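Local structure of fusion DH (6K97) at residues E246-H249 and V250-L254; L255-A258 and L259-A262. The protein probably serves as the dehydratase domain of a cremimycin-forming polyketide synthase, here an engineered fusion of its two split halves in a double hot dog fold. One frame throughout, in Å; residues are numbered along the deposited sequence.

Contact 1: E246-H249 and V250-L254; sequences EAFH and VHPAL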
loop_
_atom_site.group_PDB
_atom_site.type_symbol
_atom_site.label_atom_id
_atom_site.label_comp_id
_atom_site.label_asym_id
_atom_site.label_seq_id
_atom_site.Cartn_x
_atom_site.Cartn_y
_atom_site.Cartn_z
ATOM N N GLU A 246 -0.606 19.830 -18.210
ATOM C CA GLU A 246 -0.902 18.611 -18.966
ATOM C C GLU A 246 -0.598 17.311 -18.185
ATOM O O GLU A 246 -1.124 16.211 -18.510
ATOM C CB GLU A 246 -0.155 18.643 -20.324
ATOM C CG GLU A 246 -0.623 19.753 -21.277
ATOM C CD GLU A 246 -0.076 21.147 -20.955
ATOM O OE1 GLU A 246 0.630 21.321 -19.929
ATOM O OE2 GLU A 246 -0.415 22.115 -21.638
ATOM N N ALA A 247 0.240 17.392 -17.165
ATOM C CA ALA A 247 0.574 16.215 -16.379
ATOM C C ALA A 247 -0.397 15.939 -15.223
ATOM O O ALA A 247 -0.274 14.915 -14.555
ATOM C CB ALA A 247 1.989 16.351 -15.824
ATOM N N PHE A 248 -1.340 16.851 -14.973
ATOM C CA PHE A 248 -2.271 16.671 -13.884
ATOM C C PHE A 248 -3.698 16.487 -14.340
ATOM O O PHE A 248 -4.113 16.930 -15.450
ATOM C CB PHE A 248 -2.316 17.943 -13.048
ATOM C CG PHE A 248 -1.081 18.246 -12.245
ATOM C CD1 PHE A 248 -0.975 17.809 -10.969
ATOM C CD2 PHE A 248 -0.140 19.107 -12.722
ATOM C CE1 PHE A 248 0.099 18.145 -10.182
ATOM C CE2 PHE A 248 0.973 19.466 -11.950
ATOM C CZ PHE A 248 1.083 18.978 -10.667
ATOM N N HIS A 249 -4.521 15.952 -13.442
ATOM C CA HIS A 249 -5.969 15.961 -13.718
ATOM C C HIS A 249 -6.411 17.402 -13.842
ATOM O O HIS A 249 -6.873 17.776 -14.901
ATOM C CB HIS A 249 -6.744 15.142 -12.723
ATOM C CG HIS A 249 -6.322 13.709 -12.772
ATOM N ND1 HIS A 249 -6.680 12.877 -13.809
ATOM C CD2 HIS A 249 -5.465 13.002 -12.003
ATOM C CE1 HIS A 249 -6.161 11.688 -13.606
ATOM N NE2 HIS A 249 -5.386 11.752 -12.543
ATOM N N VAL A 250 -6.193 18.181 -12.784
ATOM C CA VAL A 250 -6.278 19.637 -12.839
ATOM C C VAL A 250 -5.201 20.285 -11.926
ATOM O O VAL A 250 -5.219 20.131 -10.752
ATOM C CB VAL A 250 -7.650 20.148 -12.378
ATOM C CG1 VAL A 250 -7.735 21.628 -12.654
ATOM C CG2 VAL A 250 -8.781 19.435 -13.081
ATOM N N HIS A 251 -4.295 21.023 -12.530
ATOM C CA HIS A 251 -3.156 21.593 -11.900
ATOM C C HIS A 251 -3.720 22.350 -10.707
ATOM O O HIS A 251 -4.563 23.206 -10.866
ATOM C CB HIS A 251 -2.396 22.523 -12.892
ATOM C CG HIS A 251 -0.997 22.897 -12.448
ATOM N ND1 HIS A 251 -0.739 23.566 -11.276
ATOM C CD2 HIS A 251 0.214 22.710 -13.029
ATOM C CE1 HIS A 251 0.559 23.773 -11.150
ATOM N NE2 HIS A 251 1.162 23.263 -12.202
ATOM N N PRO A 252 -3.241 22.025 -9.506
ATOM C CA PRO A 252 -3.729 22.671 -8.316
ATOM C C PRO A 252 -3.646 24.207 -8.319
ATOM O O PRO A 252 -4.535 24.839 -7.792
ATOM C CB PRO A 252 -2.832 22.101 -7.245
ATOM C CG PRO A 252 -2.511 20.720 -7.729
ATOM C CD PRO A 252 -2.394 20.869 -9.206
ATOM N N ALA A 253 -2.617 24.792 -8.938
ATOM C CA ALA A 253 -2.524 26.271 -9.105
ATOM C C ALA A 253 -3.642 26.855 -9.998
ATOM O O ALA A 253 -4.152 27.956 -9.752
ATOM C CB ALA A 253 -1.163 26.662 -9.670
ATOM N N LEU A 254 -4.049 26.097 -11.001
ATOM C CA LEU A 254 -5.085 26.560 -11.937
ATOM C C LEU A 254 -6.397 26.578 -11.219
ATOM O O LEU A 254 -7.132 27.620 -11.172
ATOM C CB LEU A 254 -5.121 25.638 -13.095
ATOM C CG LEU A 254 -5.901 25.889 -14.340
ATOM C CD1 LEU A 254 -5.436 27.163 -15.007
ATOM C CD2 LEU A 254 -5.655 24.682 -15.262
#
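Phe248 and His251 bring their rings together at the turn that leads into helix 252-266, in the cmiP2-derived, C-terminal hot dog part of the fusion. The ring centroids are 4.7 Å apart with the planes at 55°, an oblique pairing. The nearest atoms are Phe248 CE2 and His251 CD2, at 3.5 Å, and CE2 lies over one face of the imidazole. Phe248 CB points toward the residues that follow; CG stands anti to the carbonyl carbon, beside the backbone N, and the chain turns so that His251 and Pro252 come round to the ring. One face of that phenyl also receives Pro252, whose CD sits 4.0 Å from the Phe248 ring centroid and close to the ring normal, a CH-pi contact displaced toward the rim.

His251 occupies the N-cap position of the helix. With CG anti to the backbone N (chi1 -165°), its imidazole leans forward over the first helical turn, where ND1 accepts from Ala253 N at 3.2 Å. The N-H...ND1 angle is 144°, and the donor lies essentially in the ring plane. Beyond the turn, the NE2 of His251 has weak bonds to Pro243 O and Ser242 OG, and Trp61, from the N-terminal part of the fusion, meets the ring edge-to-face. His249 points its imidazole elsewhere, hydrogen-bonding through NE2 to His84, also of the N-terminal part, and through ND1 to Ser287.

With an alanine in place of His251, Ala253 N would probably lose its capping partner and the Phe248 ring, missing its imidazole neighbour, could turn more freely. The chemistry thus divides the imidazole between two tasks: ND1, used in the ring plane, satisfies a backbone N-H of the first helical turn, while the flat face, chiefly at CD2, packs against Phe248.

Contact 2: L255-A258 and L259-A262; sequences LDAA and LHAA
Asp256 and His260, in the C-terminal hot dog part of the fusion, are joined one helical turn apart by a His-carboxylate hydrogen bond, His260 NE2 donating to Asp256 OD2 at 2.7 Å. The bond is bent, with an N-H...OD2 angle of 141°, and the nitrogen meets OD2 from well above the carboxylate plane. The ring and carboxylate planes are 87° apart, so the two groups cross almost perpendicularly. Asp256 holds CG anti to its backbone N (chi1 -163°), which swings the carboxylate along the helix surface to the histidine.

The imidazole also lies on the backbone beneath it. One face covers Asp256 O, 3.1 Å from His260 CD2, and Ala257 CA, which makes a CH-pi contact 3.7 Å from the ring centroid.

The helix is weakly bonded here: the three-back bonds Leu259 N to Asp256 O (2.9 Å) and His260 N to Ala257 O (3.0 Å) are the shorter ones, while the four-back bonds Leu259 N to Leu255 O and His260 N to Asp256 O are weak. Farther out, Tyr203 OH hydrogen-bonds His260 ND1, and the Tyr213 ring lies against the imidazole.

The pair fits the Asp-x-x-x-Gln/His motif of polyketide synthase dehydratases, whose aspartate belongs to the active site in relatives. Held at both nitrogens and across one face, the imidazole is probably restricted in rotation and is likely to help orient the Asp256 carboxylate.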
loop_
_atom_site.group_PDB
_atom_site.type_symbol
_atom_site.label_atom_id
_atom_site.label_comp_id
_atom_site.label_asym_id
_atom_site.label_seq_id
_atom_site.Cartn_x
_atom_site.Cartn_y
_atom_site.Cartn_z
ATOM N N LEU A 255 -6.682 25.485 -10.539
ATOM C CA LEU A 255 -7.944 25.420 -9.788
ATOM C C LEU A 255 -7.958 26.404 -8.633
ATOM O O LEU A 255 -8.966 27.049 -8.404
ATOM C CB LEU A 255 -8.174 24.025 -9.280
ATOM C CG LEU A 255 -9.578 23.831 -8.690
ATOM C CD1 LEU A 255 -10.675 23.964 -9.715
ATOM C CD2 LEU A 255 -9.636 22.422 -8.134
ATOM N N ASP A 256 -6.833 26.552 -7.920
ATOM C CA ASP A 256 -6.786 27.539 -6.823
ATOM C C ASP A 256 -6.970 28.976 -7.349
ATOM O O ASP A 256 -7.589 29.793 -6.682
ATOM C CB ASP A 256 -5.464 27.437 -6.071
ATOM C CG ASP A 256 -5.487 28.108 -4.716
ATOM O OD1 ASP A 256 -6.345 27.784 -3.893
ATOM O OD2 ASP A 256 -4.585 28.918 -4.439
ATOM N N ALA A 257 -6.399 29.292 -8.512
ATOM C CA ALA A 257 -6.513 30.660 -9.043
ATOM C C ALA A 257 -7.955 31.000 -9.378
ATOM O O ALA A 257 -8.399 32.139 -9.208
ATOM C CB ALA A 257 -5.656 30.834 -10.252
ATOM N N ALA A 258 -8.703 29.966 -9.751
ATOM C CA ALA A 258 -10.153 30.064 -9.922
ATOM C C ALA A 258 -10.886 30.413 -8.664
ATOM O O ALA A 258 -11.958 30.970 -8.747
ATOM C CB ALA A 258 -10.701 28.758 -10.462
ATOM N N LEU A 259 -10.329 30.113 -7.492
ATOM C CA LEU A 259 -10.923 30.571 -6.235
ATOM C C LEU A 259 -10.462 31.947 -5.827
ATOM O O LEU A 259 -11.088 32.560 -4.940
ATOM C CB LEU A 259 -10.599 29.611 -5.065
ATOM C CG LEU A 259 -10.937 28.144 -5.268
ATOM C CD1 LEU A 259 -10.619 27.351 -3.995
ATOM C CD2 LEU A 259 -12.389 27.995 -5.689
ATOM N N HIS A 260 -9.328 32.420 -6.351
ATOM C CA HIS A 260 -8.822 33.693 -5.868
ATOM C C HIS A 260 -9.848 34.791 -6.150
ATOM O O HIS A 260 -10.146 35.635 -5.299
ATOM C CB HIS A 260 -7.459 33.996 -6.474
ATOM C CG HIS A 260 -6.398 32.993 -6.093
ATOM N ND1 HIS A 260 -5.235 32.830 -6.806
ATOM C CD2 HIS A 260 -6.330 32.113 -5.059
ATOM C CE1 HIS A 260 -4.500 31.901 -6.222
ATOM N NE2 HIS A 260 -5.144 31.452 -5.166
ATOM N N ALA A 261 -10.481 34.709 -7.307
ATOM C CA ALA A 261 -11.542 35.642 -7.626
ATOM C C ALA A 261 -12.643 35.615 -6.585
ATOM O O ALA A 261 -13.138 36.660 -6.176
ATOM C CB ALA A 261 -12.118 35.352 -8.995
ATOM N N ALA A 262 -13.032 34.445 -6.154
ATOM C CA ALA A 262 -14.154 34.357 -5.212
ATOM C C ALA A 262 -13.795 35.015 -3.880
ATOM O O ALA A 262 -14.667 35.523 -3.202
ATOM C CB ALA A 262 -14.598 32.922 -5.001
#

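How the contacts relate
The two contacts come in series along the chain: contact 1 closes at Leu254 and contact 2 opens at Leu255. Both use helix 252-266, contact 1 at the turn entering it and contact 2 on the turns that follow, with centres about 13 Å apart. They meet through packing of Val250 CG1 on Leu255 CB, 4.2 Å apart. Both lie in the predicted C-terminal hot dog region, and in each, side chains also touch helix 75-88 from the other part of the fusion. The capped start of contact 1 lies little more than a turn before the Asp256-His260 pair, consistent with this helix carrying the Asp-x-x-x-His motif of dehydratases into the buried interface with the other hot dog.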